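Local coordinates for chromosome partition protein Smc (Pyrococcus furiosus, PDB 3KTA) that binds and hydrolyses ATP through an ABC-type ATPase head, the N-terminal part of which is described here, and is probably required for chromosome condensation and partitioning, at residues L7-F12 with G43-F48; F48-L53 with A133-D138; Y79-I84 with V101-V106. All blocks are in the same frame, centred on the assembly; numbering follows the deposited sequence.

Interaction 1 (L7-F12 with G43-F48); sequences LELKGF and GDAILF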
# COMPACT_ATOMS: atom_id res chain seq x y z
N LEU A 7 0.68 14.92 -2.49
CA LEU A 7 0.51 15.26 -1.08
C LEU A 7 1.20 16.59 -0.78
O LEU A 7 2.20 16.95 -1.41
CB LEU A 7 1.18 14.22 -0.18
CG LEU A 7 0.59 12.83 -0.13
CD1 LEU A 7 1.60 11.88 0.49
CD2 LEU A 7 -0.72 12.83 0.67
N GLU A 8 0.66 17.31 0.19
CA GLU A 8 1.32 18.48 0.76
C GLU A 8 1.44 18.26 2.27
O GLU A 8 0.43 18.08 2.95
CB GLU A 8 0.53 19.76 0.45
CG GLU A 8 0.68 20.19 -0.99
CD GLU A 8 -0.17 21.38 -1.36
OE1 GLU A 8 -1.01 21.79 -0.53
OE2 GLU A 8 -0.02 21.87 -2.50
N LEU A 9 2.68 18.25 2.77
CA LEU A 9 2.95 18.03 4.19
C LEU A 9 3.46 19.31 4.82
O LEU A 9 4.39 19.92 4.31
CB LEU A 9 4.04 16.97 4.36
CG LEU A 9 3.64 15.49 4.24
CD1 LEU A 9 3.03 15.18 2.90
CD2 LEU A 9 4.87 14.60 4.49
N LYS A 10 2.88 19.69 5.95
CA LYS A 10 3.40 20.80 6.73
C LYS A 10 3.47 20.43 8.21
O LYS A 10 2.45 20.15 8.84
CB LYS A 10 2.54 22.06 6.54
CG LYS A 10 3.05 23.25 7.36
CD LYS A 10 2.15 24.47 7.25
CE LYS A 10 2.64 25.55 8.22
NZ LYS A 10 1.76 26.74 8.22
N GLY A 11 4.69 20.41 8.76
CA GLY A 11 4.87 20.08 10.16
C GLY A 11 4.58 18.62 10.46
O GLY A 11 4.27 18.25 11.60
N PHE A 12 4.71 17.78 9.43
CA PHE A 12 4.35 16.38 9.58
C PHE A 12 5.57 15.47 9.72
O PHE A 12 6.40 15.40 8.82
CB PHE A 12 3.49 15.91 8.39
CG PHE A 12 2.97 14.52 8.56
CD1 PHE A 12 1.82 14.29 9.28
CD2 PHE A 12 3.68 13.43 8.07
CE1 PHE A 12 1.35 13.01 9.48
CE2 PHE A 12 3.22 12.14 8.26
CZ PHE A 12 2.05 11.93 8.96
N GLY A 43 4.09 7.32 3.63
CA GLY A 43 2.96 6.43 3.82
C GLY A 43 2.13 6.84 5.02
O GLY A 43 0.91 6.78 4.97
N ASP A 44 2.79 7.26 6.10
CA ASP A 44 2.03 7.65 7.29
C ASP A 44 1.20 8.91 7.03
O ASP A 44 0.12 9.07 7.60
CB ASP A 44 2.96 7.86 8.49
CG ASP A 44 3.62 6.57 8.93
OD1 ASP A 44 3.02 5.50 8.73
OD2 ASP A 44 4.74 6.64 9.47
N ALA A 45 1.70 9.78 6.15
CA ALA A 45 0.95 10.99 5.76
C ALA A 45 -0.35 10.59 5.08
O ALA A 45 -1.39 11.21 5.29
CB ALA A 45 1.80 11.89 4.86
N ILE A 46 -0.30 9.54 4.27
CA ILE A 46 -1.49 9.02 3.61
C ILE A 46 -2.48 8.42 4.63
O ILE A 46 -3.66 8.73 4.59
CB ILE A 46 -1.13 8.01 2.52
CG1 ILE A 46 -0.30 8.71 1.44
CG2 ILE A 46 -2.41 7.35 1.95
CD1 ILE A 46 0.32 7.75 0.43
N LEU A 47 -1.98 7.57 5.53
CA LEU A 47 -2.83 7.02 6.58
C LEU A 47 -3.52 8.14 7.37
O LEU A 47 -4.72 8.07 7.70
CB LEU A 47 -2.00 6.19 7.56
CG LEU A 47 -1.41 4.89 6.99
CD1 LEU A 47 -0.61 4.17 8.07
CD2 LEU A 47 -2.51 4.02 6.47
N PHE A 48 -2.74 9.18 7.68
CA PHE A 48 -3.21 10.28 8.52
C PHE A 48 -4.32 11.07 7.84
O PHE A 48 -5.40 11.28 8.43
CB PHE A 48 -2.03 11.20 8.82
CG PHE A 48 -2.40 12.45 9.57
CD1 PHE A 48 -2.68 12.40 10.92
CD2 PHE A 48 -2.41 13.67 8.92
CE1 PHE A 48 -2.99 13.58 11.62
CE2 PHE A 48 -2.71 14.84 9.61
CZ PHE A 48 -3.00 14.78 10.96

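Interaction 2 (F48-L53 with A133-D138); sequences FVLGGL and AMISPD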
# COMPACT_ATOMS: atom_id res chain seq x y z
N PHE A 48 -2.74 9.18 7.68
CA PHE A 48 -3.21 10.28 8.52
C PHE A 48 -4.32 11.07 7.84
O PHE A 48 -5.40 11.28 8.43
CB PHE A 48 -2.03 11.20 8.82
CG PHE A 48 -2.40 12.45 9.57
CD1 PHE A 48 -2.68 12.40 10.92
CD2 PHE A 48 -2.41 13.67 8.92
CE1 PHE A 48 -2.99 13.58 11.62
CE2 PHE A 48 -2.71 14.84 9.61
CZ PHE A 48 -3.00 14.78 10.96
N VAL A 49 -4.07 11.49 6.61
CA VAL A 49 -5.04 12.36 5.92
C VAL A 49 -6.32 11.62 5.56
O VAL A 49 -7.39 12.24 5.43
CB VAL A 49 -4.40 13.03 4.68
CG1 VAL A 49 -4.16 12.01 3.57
CG2 VAL A 49 -5.28 14.20 4.21
N LEU A 50 -6.25 10.29 5.45
CA LEU A 50 -7.43 9.48 5.14
C LEU A 50 -8.18 9.06 6.40
O LEU A 50 -9.08 8.22 6.35
CB LEU A 50 -7.04 8.25 4.31
CG LEU A 50 -6.40 8.56 2.96
CD1 LEU A 50 -6.09 7.26 2.20
CD2 LEU A 50 -7.26 9.49 2.12
N GLY A 51 -7.79 9.64 7.53
CA GLY A 51 -8.60 9.54 8.73
C GLY A 51 -8.11 8.58 9.79
O GLY A 51 -8.84 8.27 10.73
N GLY A 52 -6.87 8.12 9.66
CA GLY A 52 -6.31 7.18 10.61
C GLY A 52 -6.49 7.62 12.05
O GLY A 52 -6.09 8.73 12.43
N LEU A 53 -7.06 6.75 12.87
CA LEU A 53 -7.28 7.06 14.28
C LEU A 53 -6.29 6.34 15.18
O LEU A 53 -6.25 6.59 16.39
CB LEU A 53 -8.70 6.69 14.70
CG LEU A 53 -9.86 7.59 14.25
CD1 LEU A 53 -11.14 7.14 14.91
CD2 LEU A 53 -9.57 9.05 14.57
N ALA A 133 -15.84 5.89 -2.50
CA ALA A 133 -14.82 5.86 -3.54
C ALA A 133 -13.96 4.61 -3.47
O ALA A 133 -13.04 4.43 -4.27
CB ALA A 133 -13.94 7.09 -3.43
N MSE A 134 -14.26 3.75 -2.50
CA MSE A 134 -13.54 2.49 -2.31
C MSE A 134 -12.12 2.68 -1.75
O MSE A 134 -11.20 1.98 -2.16
CB MSE A 134 -13.49 1.71 -3.62
CG MSE A 134 -14.01 0.29 -3.51
SE MSE A 134 -15.94 0.22 -3.47
CE MSE A 134 -16.30 0.42 -5.37
N ILE A 135 -11.96 3.62 -0.81
CA ILE A 135 -10.67 3.96 -0.19
C ILE A 135 -10.78 3.99 1.34
O ILE A 135 -11.73 4.56 1.87
CB ILE A 135 -10.19 5.35 -0.68
CG1 ILE A 135 -9.97 5.35 -2.20
CG2 ILE A 135 -8.92 5.79 0.05
CD1 ILE A 135 -9.73 6.72 -2.80
N SER A 136 -9.83 3.38 2.06
CA SER A 136 -9.81 3.45 3.53
C SER A 136 -8.39 3.44 4.09
O SER A 136 -7.48 2.89 3.48
CB SER A 136 -10.62 2.31 4.15
OG SER A 136 -9.99 1.06 3.96
N PRO A 137 -8.19 4.04 5.28
CA PRO A 137 -6.86 4.06 5.89
C PRO A 137 -6.24 2.66 5.99
O PRO A 137 -5.02 2.52 5.91
CB PRO A 137 -7.13 4.60 7.30
CG PRO A 137 -8.39 5.39 7.17
CD PRO A 137 -9.20 4.73 6.09
N ASP A 138 -7.08 1.64 6.14
CA ASP A 138 -6.56 0.30 6.43
C ASP A 138 -7.01 -0.80 5.48
O ASP A 138 -7.10 -1.97 5.87
CB ASP A 138 -6.92 -0.08 7.87
CG ASP A 138 -8.38 0.16 8.19
OD1 ASP A 138 -9.19 0.16 7.24
OD2 ASP A 138 -8.71 0.36 9.38

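Interaction 3 (Y79-I84 with V101-V106); sequences YAEVAI and VIRRRV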
# COMPACT_ATOMS: atom_id res chain seq x y z
N TYR A 79 1.37 22.62 14.64
CA TYR A 79 0.47 21.50 14.37
C TYR A 79 1.05 20.72 13.20
O TYR A 79 2.02 21.16 12.59
CB TYR A 79 -0.91 22.01 13.97
CG TYR A 79 -0.83 23.05 12.90
CD1 TYR A 79 -0.96 24.40 13.20
CD2 TYR A 79 -0.60 22.70 11.58
CE1 TYR A 79 -0.89 25.35 12.23
CE2 TYR A 79 -0.52 23.65 10.59
CZ TYR A 79 -0.66 24.98 10.92
OH TYR A 79 -0.57 25.93 9.94
N ALA A 80 0.45 19.58 12.88
CA ALA A 80 0.82 18.82 11.68
C ALA A 80 -0.35 18.84 10.71
O ALA A 80 -1.50 18.65 11.10
CB ALA A 80 1.18 17.39 12.05
N GLU A 81 -0.05 19.07 9.44
CA GLU A 81 -1.10 19.09 8.43
C GLU A 81 -0.72 18.32 7.16
O GLU A 81 0.40 18.44 6.67
CB GLU A 81 -1.44 20.53 8.06
CG GLU A 81 -2.46 20.68 6.95
CD GLU A 81 -2.82 22.13 6.73
OE1 GLU A 81 -3.52 22.70 7.59
OE2 GLU A 81 -2.41 22.69 5.70
N VAL A 82 -1.66 17.55 6.64
CA VAL A 82 -1.48 16.89 5.35
C VAL A 82 -2.66 17.21 4.46
O VAL A 82 -3.81 17.16 4.91
CB VAL A 82 -1.36 15.36 5.52
CG1 VAL A 82 -1.19 14.67 4.16
CG2 VAL A 82 -0.17 15.03 6.42
N ALA A 83 -2.37 17.57 3.22
CA ALA A 83 -3.40 17.68 2.19
C ALA A 83 -3.14 16.64 1.12
O ALA A 83 -2.00 16.44 0.69
CB ALA A 83 -3.41 19.08 1.59
N ILE A 84 -4.20 15.96 0.69
CA ILE A 84 -4.09 14.99 -0.38
C ILE A 84 -4.97 15.42 -1.55
O ILE A 84 -6.13 15.82 -1.36
CB ILE A 84 -4.41 13.55 0.13
CG1 ILE A 84 -4.10 12.52 -0.96
CG2 ILE A 84 -5.89 13.45 0.62
CD1 ILE A 84 -4.13 11.07 -0.44
N VAL A 101 -9.98 17.36 -2.82
CA VAL A 101 -8.87 17.69 -1.93
C VAL A 101 -9.33 17.45 -0.51
O VAL A 101 -10.35 18.01 -0.07
CB VAL A 101 -8.42 19.17 -2.08
CG1 VAL A 101 -7.20 19.48 -1.18
CG2 VAL A 101 -8.10 19.50 -3.53
N ILE A 102 -8.59 16.62 0.22
CA ILE A 102 -8.88 16.38 1.62
C ILE A 102 -7.69 16.86 2.45
O ILE A 102 -6.53 16.61 2.09
CB ILE A 102 -9.14 14.89 1.89
CG1 ILE A 102 -10.42 14.44 1.16
CG2 ILE A 102 -9.25 14.62 3.37
CD1 ILE A 102 -10.61 12.93 1.15
N ARG A 103 -7.96 17.58 3.54
CA ARG A 103 -6.90 18.09 4.40
C ARG A 103 -7.23 17.73 5.84
O ARG A 103 -8.39 17.80 6.25
CB ARG A 103 -6.77 19.61 4.26
CG ARG A 103 -5.72 20.22 5.18
CD ARG A 103 -5.16 21.52 4.60
NE ARG A 103 -6.20 22.51 4.35
CZ ARG A 103 -6.47 23.54 5.15
NH1 ARG A 103 -5.79 23.70 6.28
NH2 ARG A 103 -7.43 24.40 4.82
N ARG A 104 -6.20 17.34 6.59
CA ARG A 104 -6.34 17.07 8.01
C ARG A 104 -5.24 17.80 8.76
O ARG A 104 -4.07 17.76 8.36
CB ARG A 104 -6.26 15.57 8.32
CG ARG A 104 -6.50 15.26 9.78
CD ARG A 104 -6.24 13.79 10.09
NE ARG A 104 -6.41 13.48 11.51
CZ ARG A 104 -6.34 12.25 12.01
NH1 ARG A 104 -6.08 11.23 11.20
NH2 ARG A 104 -6.51 12.04 13.31
N ARG A 105 -5.61 18.45 9.85
CA ARG A 105 -4.63 19.14 10.67
C ARG A 105 -4.81 18.65 12.11
O ARG A 105 -5.92 18.60 12.62
CB ARG A 105 -4.85 20.65 10.58
CG ARG A 105 -3.93 21.48 11.46
CD ARG A 105 -4.29 22.96 11.39
NE ARG A 105 -4.03 23.56 10.09
CZ ARG A 105 -4.19 24.85 9.83
NH1 ARG A 105 -4.63 25.66 10.79
NH2 ARG A 105 -3.94 25.34 8.63
N VAL A 106 -3.71 18.26 12.76
CA VAL A 106 -3.78 17.86 14.16
C VAL A 106 -2.99 18.85 15.02
O VAL A 106 -1.91 19.28 14.64
CB VAL A 106 -3.24 16.44 14.40
CG1 VAL A 106 -1.76 16.36 14.05
CG2 VAL A 106 -3.47 16.03 15.85

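Interaction 1 (L7-F12 with G43-F48)
Phe12 packs against the helix 43-48 at Ala45. Its CZ lies 3.5 Å from Ala45 CA, and its CE2 lies 3.7 Å from Ala45 CB. Ring carbons thus rest on the backbone of the helix as well as on the Ala45 methyl, and this is the tight part of the contact. CG of Phe12 stands anti to the backbone N (chi1 -174°), which sends the ring out from the loop after strand 7-10 to the helix. On the next turn of the helix, Phe48 receives the same ring. Phe12 CE1 sits over one face of the Phe48 ring, 3.8 Å from Phe48 CG, with the two planes at 47°. With Phe12 cut back to an alanine, a gap would probably open over Ala45 and this face of Phe48 would lose its aromatic neighbour.

The packing is looser at Leu9, which reaches only Ala45 CB, through CD1 at 4.0 Å. Leu7 CD1 makes one closer touch, to Ile46 CG1 at 3.8 Å, and these two side chains cross at about a right angle. No hydrogen bond joins the segments. The touching residues are all buried, and no side opens to solvent. Phe12 CZ also touches the backbone C of Asp44. Of the Asp44 side chain only CB comes near; the carboxylate leads away to salt bridges with Lys13 and Arg59.

Strand 7-10 and helix 43-48 cross at 95°, with axes 9.8 Å apart at closest approach. Here the helix that follows the ATP-binding loop packs on the antiparallel sheet, as in the nucleotide-binding heads of SMC and other ABC ATPases.

Interaction 2 (F48-L53 with A133-D138)
Leu50 and Pro137 bring the two backbones closest, with 5.5 Å between their CA atoms, where the helix ending at Val49 meets an irregular loop. The helix closes in a Schellman motif. Gly51 takes a positive phi of 104°, its N bonds to Phe48 O at 3.0 Å, and Gly52 N reaches back to Leu47 O. A side chain at Gly51 would press on the carbonyl oxygen before it.

The pyrrolidine ring of Pro137 fits against this turn. Its CG is only 3.0 Å from Leu50 O, a tight contact of a carbon with a carbonyl oxygen. Pro137 CD lies near the same oxygen, 3.5 Å from Leu50 O. The carbonyl is buried here and has no hydrogen-bond partner, so the proline covers it without satisfying it. Pro137 CG also lies 4.0 Å from Gly52 N, beside the glycine turn.

Leu50 adds an apolar contact further back along the loop. Its CD1 branch touches Ile135 CG2 at 3.8 Å, and the two side chains meet at a slant. With CG1 of Ile135 beside its backbone N (chi1 -62°), CG2 is the branch turned to Leu50. No hydrogen bond crosses between the segments.

Leu130 of helix 123-132 packs on both Leu50 and Ile135. Phe86 of strand 80-87 also touches Ile135. From the other Smc chain, probably the C-terminal part of the head, Phe89 packs on Leu50 and Pro88 on Ile135. The contact thus joins the end of helix 39-49 to the loop after helix 123-132, beside the sheet and that chain.

Interaction 3 (Y79-I84 with V101-V106)
Backbone hydrogen bonds pair Ala80 with Val106, Val82 with Arg104 and Ile84 with Ile102, two bonds to each pair. Glu81-Arg105 and Ala83-Arg103 are the non-hydrogen-bonded pairs between them.

Salt bridges gather on one oxygen of Glu81. Arg105 grips Glu81 OE1 side-on with two nitrogens, NE at 2.7 Å and NH2 at 2.9 Å. The guanidinium and carboxylate are nearly coplanar. Arg103 NH1 comes to Glu81 OE1 at 2.8 Å from above the carboxylate plane, with its own guanidinium turned 62° from it. Three N-H groups thus hold one acceptor, and two positive charges would probably favour an ionised Glu81. Both arginines bend at chi3 to get there.

These strands form an antiparallel beta hairpin in the sheet of the SMC head domain. Strand 3-10 continues the sheet beside 80-84, and strand 112-116 beside 101-106.

A cation-pi stack lies at one end. The guanidinium of Arg105 covers one face of the Tyr79 ring, nearly parallel to it (10°), with CZ 4.1 Å from the ring centroid. Arg105 CD adds a CH-pi contact over the ring centre. Tyr79 OH is hydrogen-bonded to Lys10 NZ.

Apolar contacts lie on the other face. Ala80 CB meets Val106 CG1 at 3.7 Å, and Ile84 CG2 meets Ile102 CB at 3.8 Å. Arg104 shares this face, but its guanidinium turns away to Gly52 O. Helix 39-49 covers the face through Phe48 and Val49.

Helix 39-49 ties the three contacts together. Phe48 belongs to both interaction 1 and interaction 2. Interactions 1 and 3 share the sheet, and their centres are 7 Å apart: Lys10 O meets Glu81 N at 2.8 Å. Arg104 joins interaction 3 to interaction 2, with its NH1 2.9 Å from Phe48 O and 2.8 Å from Gly52 O at the helix end. The nucleotide and magnesium ion sit at the N-terminal end of this helix, where Lys39 to Asn41 bind ATP and Ser40 meets the metal. The side chain of Asp44 is about 6 Å from the bound bis(adenosine)-5'-pentaphosphate, and that of Ala80 about 8 Å. Interaction 2 lies away from these sites.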